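Local coordinates for metal-dependent hydrolase (Lactobacillus plantarum, PDB 2F6K), which probably catalyses a metal-dependent decarboxylation of the aminocarboxymuconate semialdehyde type, as an amidohydrolase-family enzyme that binds manganese, at residues Leu39-Met44 with Gln85-Gln90. Numbering follows the deposited sequence.
Sequences LTLNFM and QQYPDQ
One face of the Tyr87 ring takes the CD1 methyl of Leu41, while OE1 of Gln90 lies in plane at the ring edge. This is a CH-pi contact on the outer layer of the amidohydrolase TIM barrel: helix 37-46 packs against the turn that leads from the end of helix 66-86 into strand 91-95. Leu41 CD1 stands 3.8 Å from the centroid of the Tyr87 ring, 21° off the normal, displaced toward the rim, with Tyr87 CE2 nearest at 3.5 Å. The two methyls of Leu41 divide the work; CD2 turns to the aliphatic part of Gln90, 3.6 Å from CB, where the two side chains cross at about a right angle. Gln90 is bent at chi2 (76°), which carries its amide back toward the tyrosine and leaves CB and CG to meet the leucine. Tyr87 is the first residue to depart from helical geometry, and Gln90 N bonds back to Tyr87 O, closing the turn. On strand 91-95, Leu91 touches both Leu41 and Met44, and backbone bonds join Gln90 to Ser52 of strand 49-55. The selenomethionine Met44 bends at chi3 (71°), and its terminal CE touches Gln90 O at 3.2 Å, with Gln90 CB next at 3.9 Å.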
# COMPACT_ATOMS: atom_id res chain seq x y z
N LEU A 39 15.57 -33.11 -14.92
CA LEU A 39 14.14 -32.96 -15.11
C LEU A 39 13.90 -32.16 -16.38
O LEU A 39 13.09 -32.54 -17.22
CB LEU A 39 13.49 -32.24 -13.93
CG LEU A 39 11.96 -32.21 -13.96
CD1 LEU A 39 11.40 -33.62 -13.76
CD2 LEU A 39 11.49 -31.26 -12.88
N THR A 40 14.62 -31.05 -16.55
CA THR A 40 14.46 -30.24 -17.75
C THR A 40 14.86 -31.04 -19.00
O THR A 40 14.14 -31.07 -20.01
CB THR A 40 15.36 -28.98 -17.68
OG1 THR A 40 14.92 -28.13 -16.61
CG2 THR A 40 15.33 -28.22 -19.00
N LEU A 41 16.02 -31.67 -18.93
CA LEU A 41 16.52 -32.46 -20.04
C LEU A 41 15.57 -33.59 -20.45
O LEU A 41 15.33 -33.82 -21.64
CB LEU A 41 17.90 -33.02 -19.69
CG LEU A 41 19.03 -31.98 -19.64
CD1 LEU A 41 20.27 -32.58 -18.97
CD2 LEU A 41 19.35 -31.50 -21.06
N ASN A 42 15.02 -34.32 -19.48
CA ASN A 42 14.10 -35.40 -19.79
C ASN A 42 12.80 -34.81 -20.37
O ASN A 42 12.17 -35.40 -21.25
CB ASN A 42 13.80 -36.22 -18.53
CG ASN A 42 13.07 -37.50 -18.83
OD1 ASN A 42 13.65 -38.42 -19.40
ND2 ASN A 42 11.79 -37.57 -18.47
N PHE A 43 12.40 -33.63 -19.88
CA PHE A 43 11.19 -32.99 -20.41
C PHE A 43 11.44 -32.64 -21.88
O PHE A 43 10.54 -32.74 -22.72
CB PHE A 43 10.86 -31.71 -19.65
CG PHE A 43 9.66 -30.97 -20.20
CD1 PHE A 43 8.36 -31.41 -19.92
CD2 PHE A 43 9.83 -29.84 -21.00
CE1 PHE A 43 7.25 -30.71 -20.41
CE2 PHE A 43 8.72 -29.13 -21.49
CZ PHE A 43 7.43 -29.57 -21.20
N MSE A 44 12.66 -32.20 -22.18
CA MSE A 44 13.03 -31.82 -23.54
C MSE A 44 12.97 -33.01 -24.50
O MSE A 44 12.47 -32.88 -25.61
CB MSE A 44 14.43 -31.20 -23.54
CG MSE A 44 14.46 -29.80 -22.95
SE MSE A 44 16.26 -29.14 -22.71
CE MSE A 44 16.74 -28.88 -24.57
N GLN A 85 28.02 -25.20 -20.33
CA GLN A 85 29.27 -25.87 -20.65
C GLN A 85 29.12 -27.39 -20.58
O GLN A 85 29.81 -28.12 -21.28
CB GLN A 85 30.38 -25.44 -19.69
CG GLN A 85 30.82 -24.00 -19.86
CD GLN A 85 31.78 -23.54 -18.77
OE1 GLN A 85 32.22 -22.39 -18.76
NE2 GLN A 85 32.10 -24.44 -17.84
N GLN A 86 28.22 -27.87 -19.74
CA GLN A 86 28.01 -29.30 -19.61
C GLN A 86 27.08 -29.84 -20.71
O GLN A 86 27.24 -30.98 -21.15
CB GLN A 86 27.44 -29.60 -18.22
CG GLN A 86 27.49 -31.07 -17.86
CD GLN A 86 27.05 -31.36 -16.42
OE1 GLN A 86 26.82 -30.44 -15.63
NE2 GLN A 86 26.94 -32.64 -16.08
N TYR A 87 26.13 -29.03 -21.15
CA TYR A 87 25.21 -29.44 -22.20
C TYR A 87 25.11 -28.35 -23.27
O TYR A 87 24.04 -27.79 -23.51
CB TYR A 87 23.82 -29.72 -21.63
CG TYR A 87 23.83 -30.72 -20.50
CD1 TYR A 87 24.09 -30.32 -19.20
CD2 TYR A 87 23.62 -32.08 -20.74
CE1 TYR A 87 24.15 -31.23 -18.16
CE2 TYR A 87 23.68 -33.02 -19.70
CZ TYR A 87 23.95 -32.58 -18.41
OH TYR A 87 24.03 -33.48 -17.37
N PRO A 88 26.23 -28.05 -23.94
CA PRO A 88 26.30 -27.03 -24.99
C PRO A 88 25.18 -27.11 -26.02
O PRO A 88 24.71 -26.08 -26.51
CB PRO A 88 27.67 -27.28 -25.63
CG PRO A 88 28.47 -27.91 -24.51
CD PRO A 88 27.46 -28.85 -23.90
N ASP A 89 24.76 -28.32 -26.35
CA ASP A 89 23.72 -28.48 -27.35
C ASP A 89 22.28 -28.50 -26.84
O ASP A 89 21.36 -28.37 -27.65
CB ASP A 89 23.99 -29.74 -28.17
CG ASP A 89 25.33 -29.67 -28.89
OD1 ASP A 89 25.55 -28.70 -29.66
OD2 ASP A 89 26.16 -30.59 -28.70
N GLN A 90 22.07 -28.65 -25.54
CA GLN A 90 20.72 -28.67 -24.98
C GLN A 90 20.38 -27.44 -24.15
O GLN A 90 19.26 -26.95 -24.20
CB GLN A 90 20.49 -29.89 -24.09
CG GLN A 90 20.29 -31.20 -24.81
CD GLN A 90 21.58 -31.76 -25.34
OE1 GLN A 90 22.51 -32.02 -24.58
NE2 GLN A 90 21.65 -31.95 -26.65